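Local structure of beta-glucuronidase (uncultured Clostridium sp., 6U7J) at residues B[95-100]-B[121-126]; B[198-203]-B[402-407]; B[304-309]-B[551-556]; B[337-342]-B[359-364]. The protein hydrolyses beta-D-glucuronides to free glucuronic acid and the attached aglycone, as a gut microbial family 2 glycoside hydrolase that probably helps reactivate conjugated estrogens. All blocks are in the same frame, centred on the assembly; numbering follows the deposited sequence.

Contact 1. Residues B[95-100]-B[121-126]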
# COMPACT_ATOMS: atom_id res chain seq x y z
N VAL B 95 -44.71 -18.94 -12.25
CA VAL B 95 -44.44 -17.87 -11.29
C VAL B 95 -43.08 -17.23 -11.59
O VAL B 95 -42.07 -17.94 -11.73
CB VAL B 95 -44.48 -18.38 -9.83
CG1 VAL B 95 -44.26 -17.23 -8.85
CG2 VAL B 95 -45.82 -19.08 -9.55
N LEU B 96 -43.05 -15.90 -11.66
CA LEU B 96 -41.83 -15.14 -11.85
C LEU B 96 -41.38 -14.59 -10.51
O LEU B 96 -42.06 -13.74 -9.92
CB LEU B 96 -42.06 -14.01 -12.84
CG LEU B 96 -40.82 -13.33 -13.37
CD1 LEU B 96 -40.00 -14.36 -14.17
CD2 LEU B 96 -41.24 -12.14 -14.24
N ARG B 97 -40.22 -15.03 -10.03
CA ARG B 97 -39.72 -14.59 -8.74
C ARG B 97 -38.48 -13.72 -8.89
O ARG B 97 -37.53 -14.09 -9.58
CB ARG B 97 -39.38 -15.77 -7.83
CG ARG B 97 -38.71 -15.24 -6.58
CD ARG B 97 -38.51 -16.27 -5.56
NE ARG B 97 -39.77 -16.68 -4.97
CZ ARG B 97 -39.90 -16.96 -3.68
NH1 ARG B 97 -38.83 -16.83 -2.88
NH2 ARG B 97 -41.07 -17.35 -3.21
N PHE B 98 -38.49 -12.58 -8.20
CA PHE B 98 -37.30 -11.76 -8.00
C PHE B 98 -36.86 -11.91 -6.55
O PHE B 98 -37.65 -11.68 -5.63
CB PHE B 98 -37.57 -10.31 -8.35
CG PHE B 98 -37.84 -10.08 -9.81
CD1 PHE B 98 -39.12 -10.25 -10.34
CD2 PHE B 98 -36.81 -9.70 -10.66
CE1 PHE B 98 -39.36 -10.05 -11.68
CE2 PHE B 98 -37.05 -9.48 -12.01
CZ PHE B 98 -38.32 -9.67 -12.52
N GLY B 99 -35.59 -12.29 -6.35
CA GLY B 99 -35.06 -12.35 -5.00
C GLY B 99 -35.04 -10.98 -4.35
O GLY B 99 -35.30 -10.83 -3.15
N SER B 100 -34.75 -9.95 -5.15
CA SER B 100 -34.84 -8.56 -4.74
C SER B 100 -34.50 -7.67 -5.93
O SER B 100 -33.78 -8.08 -6.83
CB SER B 100 -33.88 -8.27 -3.57
OG SER B 100 -32.55 -8.23 -4.01
N PHE B 121 -34.74 -5.21 -0.51
CA PHE B 121 -34.01 -6.33 0.07
C PHE B 121 -34.88 -7.54 0.41
O PHE B 121 -34.46 -8.38 1.21
CB PHE B 121 -33.25 -5.86 1.31
CG PHE B 121 -32.32 -4.73 1.01
CD1 PHE B 121 -31.07 -4.99 0.47
CD2 PHE B 121 -32.71 -3.42 1.19
CE1 PHE B 121 -30.21 -3.96 0.15
CE2 PHE B 121 -31.85 -2.38 0.88
CZ PHE B 121 -30.60 -2.65 0.35
N LEU B 122 -36.07 -7.66 -0.18
CA LEU B 122 -36.97 -8.77 0.10
C LEU B 122 -37.65 -9.21 -1.19
O LEU B 122 -37.94 -8.38 -2.05
CB LEU B 122 -38.03 -8.38 1.15
CG LEU B 122 -37.52 -8.34 2.59
CD1 LEU B 122 -38.51 -7.59 3.48
CD2 LEU B 122 -37.30 -9.75 3.11
N PRO B 123 -37.90 -10.51 -1.35
CA PRO B 123 -38.37 -11.02 -2.64
C PRO B 123 -39.81 -10.64 -2.95
O PRO B 123 -40.59 -10.25 -2.08
CB PRO B 123 -38.23 -12.53 -2.48
CG PRO B 123 -38.46 -12.77 -1.02
CD PRO B 123 -37.80 -11.58 -0.34
N PHE B 124 -40.16 -10.79 -4.22
CA PHE B 124 -41.54 -10.66 -4.67
C PHE B 124 -41.72 -11.53 -5.90
O PHE B 124 -40.75 -11.99 -6.51
CB PHE B 124 -41.92 -9.20 -4.95
CG PHE B 124 -41.05 -8.52 -5.98
CD1 PHE B 124 -39.80 -8.00 -5.64
CD2 PHE B 124 -41.50 -8.37 -7.29
CE1 PHE B 124 -39.01 -7.36 -6.59
CE2 PHE B 124 -40.71 -7.72 -8.25
CZ PHE B 124 -39.47 -7.22 -7.90
N GLU B 125 -42.98 -11.80 -6.24
CA GLU B 125 -43.22 -12.68 -7.37
C GLU B 125 -44.53 -12.30 -8.06
O GLU B 125 -45.34 -11.52 -7.55
CB GLU B 125 -43.21 -14.16 -6.94
CG GLU B 125 -44.20 -14.53 -5.88
CD GLU B 125 -44.15 -16.01 -5.49
OE1 GLU B 125 -43.08 -16.65 -5.58
OE2 GLU B 125 -45.20 -16.54 -5.11
N ALA B 126 -44.71 -12.84 -9.26
CA ALA B 126 -45.90 -12.60 -10.07
C ALA B 126 -46.31 -13.92 -10.70
O ALA B 126 -45.47 -14.61 -11.28
CB ALA B 126 -45.64 -11.56 -11.17
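Arg97 and Glu125 face each other from two antiparallel strands, and one carboxylate oxygen takes two N-H groups. NH2 of Arg97 lies 3.2 Å from OE1 of Glu125 in a salt bridge, and NE adds a weak, longer bond to the same oxygen. OE1 sits at the edge of the guanidinium, close to its plane, yet the arginine comes in from above the carboxylate, the two flat groups being turned 69° against each other. A third bond to OE1 comes from the hydroxyl of Tyr191 on strand 188-193. CG1 of Val95 packs on this carboxylate too, 3.6 Å from Glu125 CD. Glu125 reaches its partners because CG lies between the backbone N and the carbonyl carbon (chi1 58°) and the rest of the chain is extended.

On the other face of the sheet Phe98 and Phe124 meet. Their rings are nearly parallel, 14° apart, but slid until they barely overlap, with Phe98 CD1 3.6 Å from Phe124 CE2. Instead, Phe98 CB sits over the Phe124 ring, 3.9 Å from its centroid, as a CH-pi contact. Outside them, Ala105 and Ile107 back Phe124, and His117 stacks on it.

The backbone sets this spacing. Leu96 N bonds Ala126 O at 2.8 Å and Phe98 N bonds Phe124 O at 2.9 Å, with Arg97 and Glu125 as the non-hydrogen-bonded pair between. Past the ladder, Pro123 CB rests 3.3 Å from Phe98 O, and a bound calcium ion lies near Gly99. Such antiparallel pairing builds the beta-sandwich of the family 2 sugar-binding domain.

Contact 2. Residues B[198-203]-B[402-407]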
# COMPACT_ATOMS: atom_id res chain seq x y z
N ILE B 198 -49.10 -26.20 -2.58
CA ILE B 198 -48.80 -25.73 -1.24
C ILE B 198 -48.35 -24.27 -1.31
O ILE B 198 -47.36 -23.95 -1.99
CB ILE B 198 -47.73 -26.61 -0.58
CG1 ILE B 198 -48.24 -28.06 -0.49
CG2 ILE B 198 -47.36 -26.07 0.79
CD1 ILE B 198 -47.14 -29.10 -0.55
N GLU B 199 -49.07 -23.39 -0.61
CA GLU B 199 -48.81 -21.95 -0.60
C GLU B 199 -47.88 -21.51 0.53
O GLU B 199 -46.96 -20.72 0.30
CB GLU B 199 -50.13 -21.18 -0.48
CG GLU B 199 -51.20 -21.55 -1.49
CD GLU B 199 -52.49 -20.74 -1.32
OE1 GLU B 199 -52.86 -20.43 -0.17
OE2 GLU B 199 -53.12 -20.40 -2.34
N ASP B 200 -48.12 -21.98 1.76
CA ASP B 200 -47.40 -21.47 2.92
C ASP B 200 -47.25 -22.57 3.96
O ASP B 200 -48.13 -23.42 4.13
CB ASP B 200 -48.12 -20.27 3.53
CG ASP B 200 -47.23 -19.45 4.44
OD1 ASP B 200 -46.07 -19.87 4.67
OD2 ASP B 200 -47.68 -18.39 4.92
N ILE B 201 -46.11 -22.55 4.66
CA ILE B 201 -45.78 -23.48 5.74
C ILE B 201 -45.23 -22.68 6.90
O ILE B 201 -44.31 -21.87 6.72
CB ILE B 201 -44.74 -24.53 5.31
CG1 ILE B 201 -45.12 -25.24 4.02
CG2 ILE B 201 -44.46 -25.52 6.45
CD1 ILE B 201 -43.94 -25.98 3.41
N SER B 202 -45.75 -22.93 8.10
CA SER B 202 -45.16 -22.40 9.33
C SER B 202 -44.88 -23.54 10.30
O SER B 202 -45.75 -24.39 10.54
CB SER B 202 -46.07 -21.37 9.99
OG SER B 202 -46.51 -20.43 9.04
N VAL B 203 -43.66 -23.56 10.85
CA VAL B 203 -43.23 -24.55 11.84
C VAL B 203 -42.76 -23.83 13.09
O VAL B 203 -42.03 -22.83 13.00
CB VAL B 203 -42.12 -25.46 11.28
CG1 VAL B 203 -41.83 -26.60 12.24
CG2 VAL B 203 -42.51 -26.00 9.91
N ARG B 402 -40.69 -14.56 5.14
CA ARG B 402 -39.58 -15.21 4.46
C ARG B 402 -38.74 -16.06 5.42
O ARG B 402 -38.33 -17.17 5.07
CB ARG B 402 -38.71 -14.16 3.76
CG ARG B 402 -37.77 -14.75 2.70
CD ARG B 402 -36.70 -13.76 2.31
NE ARG B 402 -35.69 -13.61 3.36
CZ ARG B 402 -34.53 -12.98 3.20
NH1 ARG B 402 -34.21 -12.41 2.03
NH2 ARG B 402 -33.68 -12.91 4.23
N ASP B 403 -38.45 -15.56 6.62
CA ASP B 403 -37.43 -16.19 7.46
C ASP B 403 -37.97 -16.90 8.71
O ASP B 403 -37.17 -17.42 9.50
CB ASP B 403 -36.38 -15.13 7.87
CG ASP B 403 -35.55 -14.62 6.67
OD1 ASP B 403 -35.79 -15.04 5.51
OD2 ASP B 403 -34.66 -13.78 6.90
N LYS B 404 -39.29 -16.97 8.89
CA LYS B 404 -39.86 -17.48 10.14
C LYS B 404 -39.41 -18.89 10.46
O LYS B 404 -39.27 -19.26 11.63
CB LYS B 404 -41.39 -17.44 10.09
CG LYS B 404 -41.99 -18.15 8.88
CD LYS B 404 -43.46 -17.87 8.71
CE LYS B 404 -44.03 -18.71 7.58
NZ LYS B 404 -45.46 -18.43 7.32
N ASN B 405 -39.17 -19.70 9.44
CA ASN B 405 -38.83 -21.11 9.64
C ASN B 405 -37.33 -21.35 9.76
O ASN B 405 -36.91 -22.51 9.89
CB ASN B 405 -39.41 -21.93 8.50
CG ASN B 405 -40.93 -21.92 8.52
OD1 ASN B 405 -41.54 -21.95 9.59
ND2 ASN B 405 -41.55 -21.86 7.34
N HIS B 406 -36.52 -20.30 9.73
CA HIS B 406 -35.07 -20.45 9.88
C HIS B 406 -34.69 -20.61 11.36
O HIS B 406 -34.83 -19.66 12.14
CB HIS B 406 -34.35 -19.25 9.28
CG HIS B 406 -34.27 -19.28 7.78
ND1 HIS B 406 -33.78 -20.36 7.07
CD2 HIS B 406 -34.58 -18.33 6.85
CE1 HIS B 406 -33.82 -20.09 5.77
NE2 HIS B 406 -34.29 -18.87 5.61
N PRO B 407 -34.21 -21.78 11.78
CA PRO B 407 -33.65 -21.88 13.13
C PRO B 407 -32.45 -20.98 13.35
O PRO B 407 -32.17 -20.61 14.52
CB PRO B 407 -33.26 -23.36 13.24
CG PRO B 407 -32.98 -23.76 11.81
CD PRO B 407 -33.97 -23.00 10.98
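Lys404 leaves a type I turn (Asp403 to His406) just after helix 386-403 and runs straight to the edge of strand 198-203. At CB, chi1 is 54°, which puts CG between the backbone N and the carbonyl carbon; from there the chain is fully extended. Lys404 CD passes 4.0 Å from Ser202 OG. Lys404 CE comes within 3.3 Å of Ile201 O. At the tip, Lys404 NZ donates to Ser202 OG at 2.8 Å and forms a salt bridge to Asp200 OD1 at 3.1 Å, met on the syn side of the carboxylate, with a weak bond to OD2 besides. Gln401 ties the pair together, its OE1 taking NZ and its NE2 bonding Asp200 OD2.

Next along the turn, the Asn405 amide docks on the strand backbone: ND2 donates to Ile201 O at 2.8 Å, and OD1 accepts from Val203 N at 2.9 Å. Ile201 O lies in the amide plane, whereas ND2 stands above the plane of that carbonyl. NH2 of Arg443 bonds both Lys404 O and His406 O. Strand 198-208 is an edge strand of its three-stranded sheet within this chain, and these bonds help join the beta-sandwich middle domain of the family 2 enzyme to its TIM barrel.

Contact 3. Residues B[304-309]-B[551-556]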
# COMPACT_ATOMS: atom_id res chain seq x y z
N PHE B 304 -19.88 -10.32 14.12
CA PHE B 304 -19.85 -9.06 13.40
C PHE B 304 -21.22 -8.74 12.85
O PHE B 304 -21.98 -9.63 12.47
CB PHE B 304 -18.91 -9.08 12.18
CG PHE B 304 -17.55 -9.63 12.44
CD1 PHE B 304 -17.31 -10.99 12.36
CD2 PHE B 304 -16.50 -8.77 12.73
CE1 PHE B 304 -16.05 -11.50 12.59
CE2 PHE B 304 -15.23 -9.26 12.97
CZ PHE B 304 -15.00 -10.64 12.90
N GLY B 305 -21.51 -7.45 12.72
CA GLY B 305 -22.44 -7.05 11.68
C GLY B 305 -21.70 -7.09 10.35
O GLY B 305 -20.51 -6.80 10.27
N LYS B 306 -22.41 -7.53 9.30
CA LYS B 306 -21.77 -7.63 7.99
C LYS B 306 -22.35 -6.59 7.02
O LYS B 306 -22.91 -5.57 7.44
CB LYS B 306 -21.89 -9.07 7.48
CG LYS B 306 -21.06 -10.11 8.26
CD LYS B 306 -21.32 -11.57 7.78
CE LYS B 306 -20.29 -12.02 6.73
NZ LYS B 306 -20.23 -11.13 5.51
N HIS B 307 -22.20 -6.85 5.74
CA HIS B 307 -22.86 -6.10 4.68
C HIS B 307 -22.88 -7.01 3.48
O HIS B 307 -22.07 -7.94 3.39
CB HIS B 307 -22.15 -4.78 4.34
CG HIS B 307 -22.75 -3.56 4.97
ND1 HIS B 307 -24.05 -3.16 4.75
CD2 HIS B 307 -22.21 -2.64 5.81
CE1 HIS B 307 -24.29 -2.06 5.44
NE2 HIS B 307 -23.19 -1.73 6.09
N GLU B 308 -23.81 -6.76 2.57
CA GLU B 308 -23.74 -7.41 1.26
C GLU B 308 -22.99 -6.43 0.37
O GLU B 308 -23.52 -5.41 -0.07
CB GLU B 308 -25.13 -7.78 0.76
CG GLU B 308 -25.69 -9.00 1.53
CD GLU B 308 -27.01 -9.53 0.95
OE1 GLU B 308 -27.88 -8.70 0.58
OE2 GLU B 308 -27.15 -10.78 0.86
N ASP B 309 -21.71 -6.74 0.14
CA ASP B 309 -20.76 -5.83 -0.49
C ASP B 309 -19.52 -6.61 -0.88
O ASP B 309 -18.99 -7.37 -0.06
CB ASP B 309 -20.39 -4.68 0.47
CG ASP B 309 -19.26 -3.82 -0.07
OD1 ASP B 309 -18.09 -4.24 0.00
OD2 ASP B 309 -19.54 -2.72 -0.56
N TRP B 551 -17.51 -4.03 14.63
CA TRP B 551 -18.09 -3.47 13.43
C TRP B 551 -17.13 -3.54 12.26
O TRP B 551 -15.96 -3.13 12.36
CB TRP B 551 -18.57 -2.03 13.56
CG TRP B 551 -19.08 -1.54 12.20
CD1 TRP B 551 -18.58 -0.50 11.46
CD2 TRP B 551 -20.15 -2.11 11.41
NE1 TRP B 551 -19.29 -0.37 10.28
CE2 TRP B 551 -20.26 -1.34 10.23
CE3 TRP B 551 -21.04 -3.17 11.61
CZ2 TRP B 551 -21.22 -1.60 9.25
CZ3 TRP B 551 -22.01 -3.43 10.62
CH2 TRP B 551 -22.08 -2.65 9.46
N ALA B 552 -17.69 -4.02 11.15
CA ALA B 552 -17.09 -4.31 9.88
C ALA B 552 -16.33 -5.62 10.01
O ALA B 552 -15.22 -5.69 10.55
CB ALA B 552 -16.25 -3.15 9.38
N PHE B 553 -17.04 -6.68 9.61
CA PHE B 553 -16.40 -7.90 9.15
C PHE B 553 -15.34 -7.59 8.10
O PHE B 553 -14.19 -8.02 8.22
CB PHE B 553 -17.48 -8.84 8.59
CG PHE B 553 -16.94 -10.10 8.02
CD1 PHE B 553 -16.89 -10.29 6.65
CD2 PHE B 553 -16.48 -11.12 8.86
CE1 PHE B 553 -16.39 -11.46 6.11
CE2 PHE B 553 -15.97 -12.30 8.34
CZ PHE B 553 -15.93 -12.47 6.96
N ALA B 554 -15.71 -6.82 7.08
CA ALA B 554 -14.84 -6.51 5.95
C ALA B 554 -15.03 -5.06 5.52
O ALA B 554 -16.13 -4.50 5.62
CB ALA B 554 -15.13 -7.42 4.74
N ASP B 555 -13.94 -4.44 5.07
CA ASP B 555 -14.01 -3.13 4.43
C ASP B 555 -15.12 -3.16 3.38
O ASP B 555 -15.26 -4.14 2.65
CB ASP B 555 -12.65 -2.79 3.79
CG ASP B 555 -11.49 -2.65 4.83
OD1 ASP B 555 -11.76 -2.50 6.03
OD2 ASP B 555 -10.30 -2.69 4.44
N PHE B 556 -15.93 -2.10 3.32
CA PHE B 556 -17.06 -2.03 2.40
C PHE B 556 -17.23 -0.61 1.88
O PHE B 556 -16.68 0.34 2.44
CB PHE B 556 -18.37 -2.49 3.07
CG PHE B 556 -18.79 -1.64 4.23
CD1 PHE B 556 -19.64 -0.55 4.03
CD2 PHE B 556 -18.36 -1.96 5.53
CE1 PHE B 556 -20.02 0.25 5.11
CE2 PHE B 556 -18.75 -1.17 6.61
CZ PHE B 556 -19.58 -0.07 6.41
O HOH W 1 -17.17 -6.07 1.95
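At the seam where the TIM barrel closes, the ends of its first and last strands, and the loops that follow them, bring Phe304, Lys306 and His307 against Phe553, Trp551 and Phe556. Phe304 and Phe553 make a T-shaped pair: the edge of Phe553 points at the face of Phe304, with centroids 5.3 Å apart and planes at 76°. Phe553 CG is anti to its own backbone N (chi1 177°), which lays the ring alongside the Lys306 chain. Lys306 CE stands over that ring, 4.0 Å from its centroid, and the bends at chi3 and chi4 bring NZ round to a salt bridge with Asp325 of helix 319-332.

With no side chain at Gly305, the Trp551 indole comes close to the backbone, its CZ3 3.7 Å from Gly305 C. Strands 297-305 and 545-551 are parallel neighbours in the barrel, and both chains turn here into the loops at its carboxyl end, the end where family 2 enzymes hold their active site. No direct hydrogen bond joins the two segments. His307 fills the angle between two rings: its NE2 meets the edge of the indole in its plane, 3.7 Å from Trp551 CH2, while its CD2 lies over the centre of the Phe556 ring, 3.7 Å from Phe556 CE1. ND1 of His307 faces the Tyr342 hydroxyl, in what is probably a hydrogen bond modelled too short.

Farther along, the Asp309 carboxylate packs beside CB of Phe556, 3.5 Å from Asp309 CG. Arg575 pairs with OD1 and Met557 N bonds OD2. One water lies 2.8 Å from both Asp309 OD1 and Asp555 O.

Contact 4. Residues B[337-342]-B[359-364]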
# COMPACT_ATOMS: atom_id res chain seq x y z
N PHE B 337 -23.65 -13.56 13.34
CA PHE B 337 -23.59 -12.24 12.71
C PHE B 337 -24.96 -11.60 12.77
O PHE B 337 -25.98 -12.25 13.04
CB PHE B 337 -23.07 -12.29 11.25
CG PHE B 337 -23.85 -13.18 10.32
CD1 PHE B 337 -23.54 -14.52 10.18
CD2 PHE B 337 -24.88 -12.66 9.53
CE1 PHE B 337 -24.25 -15.34 9.30
CE2 PHE B 337 -25.58 -13.46 8.65
CZ PHE B 337 -25.27 -14.80 8.53
N ARG B 338 -24.97 -10.29 12.52
CA ARG B 338 -26.20 -9.50 12.36
C ARG B 338 -26.31 -9.06 10.91
O ARG B 338 -25.32 -8.62 10.31
CB ARG B 338 -26.20 -8.29 13.30
CG ARG B 338 -27.35 -7.32 13.00
CD ARG B 338 -27.47 -6.21 14.05
NE ARG B 338 -26.24 -5.43 14.17
CZ ARG B 338 -26.14 -4.14 13.87
NH1 ARG B 338 -27.20 -3.47 13.42
NH2 ARG B 338 -24.97 -3.50 14.02
N THR B 339 -27.51 -9.20 10.32
CA THR B 339 -27.69 -8.82 8.92
C THR B 339 -27.81 -7.29 8.83
O THR B 339 -28.84 -6.73 8.48
CB THR B 339 -28.91 -9.51 8.30
OG1 THR B 339 -30.11 -8.85 8.71
CG2 THR B 339 -28.96 -10.97 8.69
N SER B 340 -26.68 -6.61 9.13
CA SER B 340 -26.66 -5.19 9.38
C SER B 340 -27.26 -4.41 8.22
O SER B 340 -26.73 -4.38 7.11
CB SER B 340 -25.24 -4.67 9.74
OG SER B 340 -24.24 -5.35 9.01
N HIS B 341 -28.45 -3.90 8.52
CA HIS B 341 -29.21 -2.78 8.00
C HIS B 341 -30.13 -3.18 6.88
O HIS B 341 -30.75 -2.33 6.28
CB HIS B 341 -28.35 -1.57 7.66
CG HIS B 341 -27.29 -1.29 8.70
ND1 HIS B 341 -27.46 -1.63 10.03
CD2 HIS B 341 -26.07 -0.69 8.61
CE1 HIS B 341 -26.37 -1.30 10.70
NE2 HIS B 341 -25.53 -0.71 9.87
N TYR B 342 -30.29 -4.48 6.62
CA TYR B 342 -31.26 -5.02 5.67
C TYR B 342 -31.19 -6.54 5.67
O TYR B 342 -30.17 -7.11 6.05
CB TYR B 342 -30.97 -4.48 4.25
CG TYR B 342 -29.49 -4.45 3.93
CD1 TYR B 342 -28.75 -3.27 4.05
CD2 TYR B 342 -28.83 -5.59 3.53
CE1 TYR B 342 -27.38 -3.25 3.78
CE2 TYR B 342 -27.46 -5.58 3.27
CZ TYR B 342 -26.74 -4.41 3.40
OH TYR B 342 -25.39 -4.42 3.13
N VAL B 359 -28.00 -15.90 14.08
CA VAL B 359 -28.17 -14.70 13.27
C VAL B 359 -29.17 -13.77 13.95
O VAL B 359 -30.19 -14.22 14.49
CB VAL B 359 -28.63 -15.07 11.84
CG1 VAL B 359 -28.97 -13.85 11.02
CG2 VAL B 359 -27.55 -15.87 11.14
N ILE B 360 -28.84 -12.48 13.99
CA ILE B 360 -29.79 -11.43 14.30
C ILE B 360 -30.25 -10.86 12.96
O ILE B 360 -29.45 -10.32 12.20
CB ILE B 360 -29.17 -10.34 15.19
CG1 ILE B 360 -28.68 -10.90 16.52
CG2 ILE B 360 -30.17 -9.22 15.47
CD1 ILE B 360 -27.85 -9.89 17.33
N ASP B 361 -31.54 -11.01 12.67
CA ASP B 361 -32.15 -10.64 11.39
C ASP B 361 -32.76 -9.24 11.48
O ASP B 361 -33.62 -8.99 12.34
CB ASP B 361 -33.22 -11.67 11.04
CG ASP B 361 -33.35 -11.92 9.55
OD1 ASP B 361 -32.84 -11.13 8.72
OD2 ASP B 361 -34.02 -12.92 9.23
N GLU B 362 -32.36 -8.35 10.56
CA GLU B 362 -32.64 -6.92 10.70
C GLU B 362 -33.34 -6.34 9.47
O GLU B 362 -32.97 -6.67 8.34
CB GLU B 362 -31.34 -6.14 10.98
CG GLU B 362 -31.54 -4.69 11.40
CD GLU B 362 -30.24 -4.01 11.83
OE1 GLU B 362 -29.91 -4.08 13.05
OE2 GLU B 362 -29.54 -3.43 10.96
N VAL B 363 -34.32 -5.46 9.69
CA VAL B 363 -35.02 -4.77 8.59
C VAL B 363 -34.31 -3.46 8.26
O VAL B 363 -33.60 -2.91 9.11
CB VAL B 363 -36.50 -4.52 8.92
CG1 VAL B 363 -37.27 -5.85 8.98
CG2 VAL B 363 -36.66 -3.71 10.21
N PRO B 364 -34.48 -2.91 7.05
CA PRO B 364 -33.69 -1.72 6.69
C PRO B 364 -34.24 -0.41 7.24
O PRO B 364 -34.26 0.61 6.54
CB PRO B 364 -33.73 -1.72 5.15
CG PRO B 364 -34.60 -2.93 4.75
CD PRO B 364 -35.37 -3.33 5.96
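Thr339 and Glu362 tie together the far ends of two parallel strands, 336-338 and 358-362, the beta-alpha-beta unit of the TIM barrel whose helix is 346-355. The backbone bonds come first: Ile360 N donates to Phe337 O at 3.0 Å, and Thr339 N to Ile360 O at 2.9 Å. Beyond this the first strand turns away, and a side chain continues the ladder, Glu362 N donating to Thr339 OG1 at 3.0 Å. That hydroxyl in turn donates to Tyr342 O, bracing the type II turn from Thr339 to Tyr342.

The charged groups gather on Glu362, whose two oxygens serve different partners. Its CG is trans to the backbone N (chi1 -169°) and the chain extended, which carries the carboxylate across to Arg338 and His341. Glu362 OE1 accepts NH1 of Arg338 at 2.8 Å on its syn side, at the edge of the guanidinium, and is shared with Ser413 OG; NH2 of Arg338 reaches on to Glu506. Glu362 OE2 takes ND1 of His341 at 2.9 Å, nearly along its C-O axis. Ring and carboxylate are almost coplanar, 5° apart, with a weak bond from His341 N to the same oxygen. Each end of the carboxylate is therefore tethered, which should fix its rotation.

Apolar packing holds the base of the unit. Phe337 and Val359 lie side by side, CG2 of Val359 standing over the phenyl face, 3.9 Å from its centroid. Thr339 CG2 touches Val359 CG1 at 3.7 Å. At the other end, Pro364 CA sends its hydrogen toward His341 O, only 3.0 Å away.

How the contacts relate
Contacts 1, 3 and 4 are buried; contact 2, a seam between domains, is only partly so. Contacts 3 and 4 share the barrel sheet, strands 297-305 and 336-338 being neighbours, and the Tyr342 hydroxyl probably joins them through the backbone N of Glu308. Contact 1 belongs to the sugar-binding domain but meets contact 4 where Phe121 stacks on Tyr342, and contact 2 where Pro123 packs on Arg402. The chemistry changes with place: antiparallel backbone bonds dominate contact 1, side chains reaching a strand edge make contact 2, aromatic rings fill contact 3 with no direct hydrogen bond, and contact 4 adds a network of charged and polar groups to a parallel ladder.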